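Local atomic coordinates of superantigen-like protein SSL10 (Staphylococcus aureus subsp. aureus, PDB entry 6LWT), a protein that probably inhibits activation of the classical complement pathway by binding the Fc region of human IgG, and plasma clotting by binding prothrombin. Residues F63-R66 with S67-G70; L133-L136 with D137-R141; A17-R20 with Y21-K25. All coordinates share one frame; numbering follows the deposited sequence.

Interaction 1. Residues F63-R66 with S67-G70; sequences FQQR and SYEG
Turned about its first torsion until CG lies opposite its own carbonyl carbon (chi1 -61°), Tyr68 lays its ring back along the preceding loop, where Phe63, with the same choice at its first torsion, meets it. The result is a local offset edge-to-face aromatic pair in the loop that leads into strand 67-69 of the OB-fold domain. The edge of Phe63 is directed at the face of Tyr68, with planes 65° apart and centroids separated by 5.6 Å. Their closest carbons are Phe63 CD1 and Tyr68 CE2, at 3.7 Å. Gln65 approaches from the other side of the Tyr68 ring plane: its CG lies 3.5 Å from Tyr68 CE2, and its extended chain carries the amide past the ring, nearly perpendicular to it, until OE1 is 3.6 Å from Tyr68 CD2. The tyrosine is thus held between an aromatic and an aliphatic neighbour, while its hydroxyl reaches into the bend of the loop. Backbone hydrogen bonds of Arg66 with Lys36 and of Tyr68 with Ala34 join this segment to strand 32-37, and Phe63 also packs on Leu55. Within the bend the Tyr68 oxygen touches Phe63 CB at 3.3 Å and accepts a hydrogen bond from the backbone of Gln65, N to OH 3.2 Å, with an N-H...O angle of 158°.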
loop_
_atom_site.group_PDB
_atom_site.type_symbol
_atom_site.label_atom_id
_atom_site.label_comp_id
_atom_site.label_asym_id
_atom_site.label_seq_id
_atom_site.Cartn_x
_atom_site.Cartn_y
_atom_site.Cartn_z
ATOM N N PHE A 63 -11.666 14.040 -5.497
ATOM C CA PHE A 63 -11.903 14.844 -4.300
ATOM C C PHE A 63 -12.164 16.316 -4.656
ATOM O O PHE A 63 -11.299 17.157 -4.512
ATOM C CB PHE A 63 -10.722 14.677 -3.323
ATOM C CG PHE A 63 -10.501 13.246 -2.904
ATOM C CD1 PHE A 63 -11.285 12.667 -1.914
ATOM C CD2 PHE A 63 -9.552 12.460 -3.540
ATOM C CE1 PHE A 63 -11.115 11.341 -1.553
ATOM C CE2 PHE A 63 -9.371 11.133 -3.176
ATOM C CZ PHE A 63 -10.161 10.570 -2.191
ATOM N N GLN A 64 -13.387 16.595 -5.104
ATOM C CA GLN A 64 -13.819 17.941 -5.522
ATOM C C GLN A 64 -14.896 18.549 -4.599
ATOM O O GLN A 64 -15.672 19.413 -5.038
ATOM C CB GLN A 64 -14.371 17.902 -6.958
ATOM C CG GLN A 64 -13.482 17.240 -7.998
ATOM C CD GLN A 64 -14.095 17.262 -9.400
ATOM O OE1 GLN A 64 -14.268 16.217 -10.042
ATOM N NE2 GLN A 64 -14.425 18.460 -9.883
ATOM N N GLN A 65 -14.968 18.094 -3.346
ATOM C CA GLN A 65 -15.865 18.698 -2.358
ATOM C C GLN A 65 -15.130 18.950 -1.040
ATOM O O GLN A 65 -13.964 18.573 -0.895
ATOM C CB GLN A 65 -17.146 17.861 -2.170
ATOM C CG GLN A 65 -16.955 16.397 -1.792
ATOM C CD GLN A 65 -18.262 15.638 -1.517
ATOM O OE1 GLN A 65 -18.234 14.446 -1.205
ATOM N NE2 GLN A 65 -19.399 16.318 -1.616
ATOM N N ARG A 66 -15.808 19.603 -0.101
ATOM C CA ARG A 66 -15.184 20.046 1.147
ATOM C C ARG A 66 -15.379 19.128 2.356
ATOM O O ARG A 66 -14.581 19.200 3.295
ATOM C CB ARG A 66 -15.606 21.483 1.488
ATOM C CG ARG A 66 -14.675 22.517 0.871
ATOM C CD ARG A 66 -15.146 23.942 1.102
ATOM N NE ARG A 66 -16.314 24.269 0.273
ATOM C CZ ARG A 66 -17.560 24.515 0.702
ATOM N NH1 ARG A 66 -17.883 24.499 1.999
ATOM N NH2 ARG A 66 -18.511 24.793 -0.195
ATOM N N SER A 67 -16.434 18.315 2.368
ATOM C CA SER A 67 -16.642 17.351 3.446
ATOM C C SER A 67 -17.042 15.974 2.900
ATOM O O SER A 67 -17.695 15.876 1.860
ATOM C CB SER A 67 -17.645 17.879 4.485
ATOM O OG SER A 67 -18.984 17.642 4.117
ATOM N N TYR A 68 -16.620 14.925 3.609
ATOM C CA TYR A 68 -16.787 13.535 3.168
ATOM C C TYR A 68 -17.314 12.706 4.309
ATOM O O TYR A 68 -17.024 13.006 5.472
ATOM C CB TYR A 68 -15.448 12.956 2.686
ATOM C CG TYR A 68 -14.871 13.717 1.512
ATOM C CD1 TYR A 68 -14.111 14.863 1.714
ATOM C CD2 TYR A 68 -15.108 13.307 0.207
ATOM C CE1 TYR A 68 -13.601 15.583 0.650
ATOM C CE2 TYR A 68 -14.605 14.024 -0.869
ATOM C CZ TYR A 68 -13.848 15.167 -0.639
ATOM O OH TYR A 68 -13.338 15.887 -1.702
ATOM N N GLU A 69 -18.094 11.677 3.964
ATOM C CA GLU A 69 -18.536 10.642 4.891
ATOM C C GLU A 69 -18.267 9.276 4.245
ATOM O O GLU A 69 -18.169 9.170 3.024
ATOM C CB GLU A 69 -20.033 10.775 5.198
ATOM C CG GLU A 69 -20.431 12.096 5.850
ATOM C CD GLU A 69 -21.853 12.082 6.418
ATOM O OE1 GLU A 69 -22.754 11.463 5.800
ATOM O OE2 GLU A 69 -22.076 12.700 7.486
ATOM N N GLY A 70 -18.149 8.253 5.081
ATOM C CA GLY A 70 -17.993 6.864 4.634
ATOM C C GLY A 70 -16.713 6.525 3.892
ATOM O O GLY A 70 -16.706 5.606 3.058
#

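Interaction 2. Residues L133-L136 with D137-R141; sequences LKEL and DYKLR
The carboxylate of Glu135 is met at OE2, on its anti side and 21° out of its plane, by Lys139 NZ at 3.1 Å, a salt bridge one turn apart on helix 133-148, the helix of the beta-grasp domain. Another flat group, the guanidinium of Arg141, receives Asp137 OD1 at its edge: NE and NH1 both donate to this one oxygen, NE at 2.8 Å from OD1, in a side-on grip. Asp137 OD2 turns to other partners, Tyr22 OH and a water; that water also donates to Lys134 O, 2.8 Å away, and so links the carboxylate to the helix backbone. Glu135 and Lys139 run side by side with extended chains, and each also forms a salt bridge outside the pair: Glu135 OE1 with Lys128, Lys139 NZ with Glu28. These two charges are therefore part of a wider network, which should help to offset the cost of burying Glu135. Along another face of the helix Leu136 and Leu140 point the same way and pack with Leu133 against Ile162 of strand 159-164. With CG anti to the backbone N (chi1 -170°) Leu136 stands out from the helix, and its second torsion (chi2 48°) turns CD1 toward Leu140. Their methyls meet at 3.7 Å, CD1 to CD1, while Leu140 CG rests 3.3 Å from Leu136 O.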
loop_
_atom_site.group_PDB
_atom_site.type_symbol
_atom_site.label_atom_id
_atom_site.label_comp_id
_atom_site.label_asym_id
_atom_site.label_seq_id
_atom_site.Cartn_x
_atom_site.Cartn_y
_atom_site.Cartn_z
ATOM N N LEU A 133 -3.348 0.901 -4.390
ATOM C CA LEU A 133 -1.977 0.429 -4.603
ATOM C C LEU A 133 -1.109 0.631 -3.372
ATOM O O LEU A 133 -0.262 -0.210 -3.079
ATOM C CB LEU A 133 -1.351 1.056 -5.851
ATOM C CG LEU A 133 0.079 0.586 -6.180
ATOM C CD1 LEU A 133 0.152 -0.896 -6.527
ATOM C CD2 LEU A 133 0.655 1.399 -7.317
ATOM N N LYS A 134 -1.338 1.715 -2.626
ATOM C CA LYS A 134 -0.661 1.944 -1.357
ATOM C C LYS A 134 -0.798 0.776 -0.369
ATOM O O LYS A 134 0.196 0.298 0.190
ATOM C CB LYS A 134 -1.235 3.202 -0.707
ATOM C CG LYS A 134 -0.626 3.523 0.631
ATOM C CD LYS A 134 -1.478 4.529 1.392
ATOM C CE LYS A 134 -0.768 4.984 2.639
ATOM N NZ LYS A 134 0.508 5.674 2.345
ATOM N N GLU A 135 -2.041 0.351 -0.136
ATOM C CA GLU A 135 -2.319 -0.708 0.839
ATOM C C GLU A 135 -1.788 -2.052 0.351
ATOM O O GLU A 135 -1.233 -2.829 1.135
ATOM C CB GLU A 135 -3.828 -0.807 1.107
ATOM C CG GLU A 135 -4.171 -1.836 2.172
ATOM C CD GLU A 135 -5.648 -1.912 2.535
ATOM O OE1 GLU A 135 -6.414 -0.959 2.280
ATOM O OE2 GLU A 135 -6.038 -2.944 3.116
ATOM N N LEU A 136 -1.949 -2.316 -0.942
ATOM C CA LEU A 136 -1.470 -3.564 -1.521
ATOM C C LEU A 136 0.056 -3.629 -1.462
ATOM O O LEU A 136 0.622 -4.614 -0.999
ATOM C CB LEU A 136 -1.986 -3.739 -2.948
ATOM C CG LEU A 136 -1.751 -5.121 -3.578
ATOM C CD1 LEU A 136 -2.159 -6.272 -2.667
ATOM C CD2 LEU A 136 -2.498 -5.179 -4.894
ATOM N N ASP A 137 0.705 -2.540 -1.857
ATOM C CA ASP A 137 2.159 -2.425 -1.751
ATOM C C ASP A 137 2.631 -2.689 -0.325
ATOM O O ASP A 137 3.484 -3.556 -0.094
ATOM C CB ASP A 137 2.614 -1.040 -2.211
ATOM C CG ASP A 137 4.081 -0.773 -1.942
ATOM O OD1 ASP A 137 4.952 -1.386 -2.611
ATOM O OD2 ASP A 137 4.374 0.075 -1.061
ATOM N N TYR A 138 2.065 -1.951 0.615
ATOM C CA TYR A 138 2.467 -2.064 2.015
ATOM C C TYR A 138 2.285 -3.470 2.574
ATOM O O TYR A 138 3.209 -4.028 3.171
ATOM C CB TYR A 138 1.713 -1.070 2.893
ATOM C CG TYR A 138 2.317 -0.957 4.275
ATOM C CD1 TYR A 138 2.014 -1.884 5.278
ATOM C CD2 TYR A 138 3.208 0.066 4.574
ATOM C CE1 TYR A 138 2.585 -1.783 6.534
ATOM C CE2 TYR A 138 3.785 0.173 5.830
ATOM C CZ TYR A 138 3.466 -0.739 6.797
ATOM O OH TYR A 138 4.045 -0.614 8.038
ATOM N N LYS A 139 1.095 -4.027 2.401
ATOM C CA LYS A 139 0.808 -5.324 2.976
ATOM C C LYS A 139 1.607 -6.444 2.300
ATOM O O LYS A 139 2.005 -7.387 2.976
ATOM C CB LYS A 139 -0.672 -5.636 2.925
ATOM C CG LYS A 139 -1.458 -4.821 3.926
ATOM C CD LYS A 139 -2.916 -5.203 3.886
ATOM C CE LYS A 139 -3.632 -4.618 5.084
ATOM N NZ LYS A 139 -5.047 -5.052 5.089
ATOM N N LEU A 140 1.821 -6.340 0.988
ATOM C CA LEU A 140 2.692 -7.295 0.299
ATOM C C LEU A 140 4.128 -7.226 0.853
ATOM O O LEU A 140 4.740 -8.271 1.120
ATOM C CB LEU A 140 2.673 -7.090 -1.214
ATOM C CG LEU A 140 1.429 -7.640 -1.927
ATOM C CD1 LEU A 140 1.348 -7.142 -3.366
ATOM C CD2 LEU A 140 1.432 -9.167 -1.869
ATOM N N ARG A 141 4.656 -6.022 1.067
ATOM C CA ARG A 141 6.008 -5.926 1.606
ATOM C C ARG A 141 6.111 -6.441 3.025
ATOM O O ARG A 141 7.066 -7.159 3.347
ATOM C CB ARG A 141 6.589 -4.522 1.492
ATOM C CG ARG A 141 6.693 -4.095 0.044
ATOM C CD ARG A 141 7.646 -2.935 -0.133
ATOM N NE ARG A 141 7.310 -2.108 -1.311
ATOM C CZ ARG A 141 8.169 -1.318 -1.952
ATOM N NH1 ARG A 141 7.731 -0.581 -2.962
ATOM N NH2 ARG A 141 9.453 -1.234 -1.583
HETATM O O HOH W 1 2.654 1.685 0.345
#

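Interaction 3. Residues A17-R20 with Y21-K25; sequences ALYR and YYTGK
Residues 17-25 form the closing turns of helix 14-22 and the chain that leaves it. Tyr21 N donates to Ala17 O at 2.9 Å and Tyr22 N to Leu18 O at 3.0 Å, both in regular alpha-helical spacing. At Thr23 the pattern frays: its N makes a weak bond to Tyr19 O at 3.1 Å and another weak one to Arg20 O. The threonine side chain makes good the loss. With OG1 placed between the backbone N and the carbonyl carbon (chi1 56°), the hydroxyl folds back and donates to Tyr19 O at a short 2.6 Å, so this carbonyl is held by a side chain where the helical backbone bond weakens. The same turn puts Thr23 OG1 4.1 Å above the plane of the Tyr19 ring, over its centre, and brings Thr23 CG2 to 3.9 Å from Tyr19 CE1. On another flank Leu18 and Tyr22 lie side by side, Leu18 CD2 reaching the edge of the phenol in its plane, 4.0 Å from Tyr22 CE2. Tyr21 CD2 sits 3.6 Å above the plane of the Tyr22 ring, over its centre. Tyr21 itself reaches away to hydrogen-bond Glu78 through its hydroxyl and to meet Lys177 in a cation-pi contact. Tyr19, Tyr22 and Thr23 all rest on Ile145 of helix 133-148, and further back along that helix the ring of Tyr22 meets that of Tyr138, planes at about 45°; the chain then passes through Lys25, bonded by its backbone to Gln77, into strand 26-30.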
loop_
_atom_site.group_PDB
_atom_site.type_symbol
_atom_site.label_atom_id
_atom_site.label_comp_id
_atom_site.label_asym_id
_atom_site.label_seq_id
_atom_site.Cartn_x
_atom_site.Cartn_y
_atom_site.Cartn_z
ATOM N N ALA A 17 16.072 1.858 6.242
ATOM C CA ALA A 17 14.960 2.795 6.140
ATOM C C ALA A 17 13.703 2.105 5.588
ATOM O O ALA A 17 12.604 2.359 6.058
ATOM C CB ALA A 17 15.334 3.975 5.260
ATOM N N LEU A 18 13.879 1.217 4.617
ATOM C CA LEU A 18 12.746 0.446 4.076
ATOM C C LEU A 18 12.167 -0.511 5.101
ATOM O O LEU A 18 10.949 -0.604 5.241
ATOM C CB LEU A 18 13.146 -0.282 2.783
ATOM C CG LEU A 18 13.427 0.638 1.584
ATOM C CD1 LEU A 18 14.188 -0.072 0.474
ATOM C CD2 LEU A 18 12.124 1.215 1.045
ATOM N N TYR A 19 13.044 -1.187 5.854
ATOM C CA TYR A 19 12.614 -2.083 6.910
ATOM C C TYR A 19 11.750 -1.354 7.941
ATOM O O TYR A 19 10.673 -1.822 8.334
ATOM C CB TYR A 19 13.842 -2.726 7.590
ATOM C CG TYR A 19 13.462 -3.505 8.812
ATOM C CD1 TYR A 19 12.724 -4.672 8.698
ATOM C CD2 TYR A 19 13.823 -3.071 10.082
ATOM C CE1 TYR A 19 12.333 -5.383 9.814
ATOM C CE2 TYR A 19 13.443 -3.776 11.217
ATOM C CZ TYR A 19 12.695 -4.932 11.079
ATOM O OH TYR A 19 12.311 -5.658 12.187
ATOM N N ARG A 20 12.236 -0.196 8.376
ATOM C CA ARG A 20 11.518 0.589 9.363
ATOM C C ARG A 20 10.184 1.101 8.801
ATOM O O ARG A 20 9.168 0.982 9.471
ATOM C CB ARG A 20 12.389 1.739 9.921
ATOM C CG ARG A 20 13.611 1.302 10.748
ATOM C CD ARG A 20 13.347 0.196 11.783
ATOM N NE ARG A 20 12.355 0.543 12.813
ATOM C CZ ARG A 20 12.599 1.225 13.942
ATOM N NH1 ARG A 20 13.817 1.674 14.250
ATOM N NH2 ARG A 20 11.600 1.469 14.783
ATOM N N TYR A 21 10.187 1.620 7.572
ATOM C CA TYR A 21 8.956 2.171 6.997
ATOM C C TYR A 21 7.862 1.127 6.868
ATOM O O TYR A 21 6.722 1.351 7.274
ATOM C CB TYR A 21 9.222 2.815 5.642
ATOM C CG TYR A 21 7.984 3.434 5.040
ATOM C CD1 TYR A 21 7.510 4.673 5.483
ATOM C CD2 TYR A 21 7.250 2.764 4.053
ATOM C CE1 TYR A 21 6.355 5.236 4.938
ATOM C CE2 TYR A 21 6.096 3.316 3.513
ATOM C CZ TYR A 21 5.668 4.562 3.931
ATOM O OH TYR A 21 4.525 5.110 3.382
ATOM N N TYR A 22 8.235 -0.030 6.322
ATOM C CA TYR A 22 7.291 -1.099 6.018
ATOM C C TYR A 22 6.972 -2.024 7.194
ATOM O O TYR A 22 6.191 -2.957 7.035
ATOM C CB TYR A 22 7.767 -1.871 4.766
ATOM C CG TYR A 22 7.509 -1.117 3.478
ATOM C CD1 TYR A 22 6.202 -0.967 3.007
ATOM C CD2 TYR A 22 8.553 -0.547 2.728
ATOM C CE1 TYR A 22 5.935 -0.270 1.849
ATOM C CE2 TYR A 22 8.299 0.167 1.560
ATOM C CZ TYR A 22 6.978 0.292 1.121
ATOM O OH TYR A 22 6.688 0.954 -0.041
ATOM N N THR A 23 7.532 -1.750 8.380
ATOM C CA THR A 23 7.071 -2.375 9.634
ATOM C C THR A 23 6.596 -1.307 10.646
ATOM O O THR A 23 6.559 -1.567 11.845
ATOM C CB THR A 23 8.188 -3.221 10.283
ATOM O OG1 THR A 23 9.346 -2.408 10.498
ATOM C CG2 THR A 23 8.570 -4.373 9.373
ATOM N N GLY A 24 6.224 -0.121 10.155
ATOM C CA GLY A 24 5.845 1.017 11.020
ATOM C C GLY A 24 4.387 0.991 11.444
ATOM O O GLY A 24 3.715 -0.047 11.367
ATOM N N LYS A 25 3.901 2.133 11.927
ATOM C CA LYS A 25 2.518 2.257 12.396
ATOM C C LYS A 25 1.572 2.328 11.215
ATOM O O LYS A 25 1.767 3.171 10.320
ATOM C CB LYS A 25 2.310 3.536 13.222
ATOM C CG LYS A 25 3.129 3.643 14.501
ATOM C CD LYS A 25 2.480 4.609 15.503
ATOM C CE LYS A 25 1.458 3.935 16.422
ATOM N NZ LYS A 25 2.001 3.621 17.777
#

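Overall arrangement
From the N terminus the chain runs through interaction 3, then interaction 1, then interaction 2. Each joins adjoining residues, so none closes a long loop, and they follow in series without nesting or crossing. Interaction 3 ends the N-terminal helix just before strand 26-30; interaction 1 shapes the entry to strand 67-69 and lies in the OB-fold domain, as does interaction 3; interaction 2 opens the helix of the beta-grasp domain. Interactions 2 and 3 touch, their centres about 12 Å apart, with Tyr22, at the end of the first helix, reaching Asp137, Tyr138 and Arg141 of the second, tying the N-terminal helix to the second domain. Interaction 1 stands apart, its nearest atoms about 11 Å from interaction 2 and about 17 Å from interaction 3.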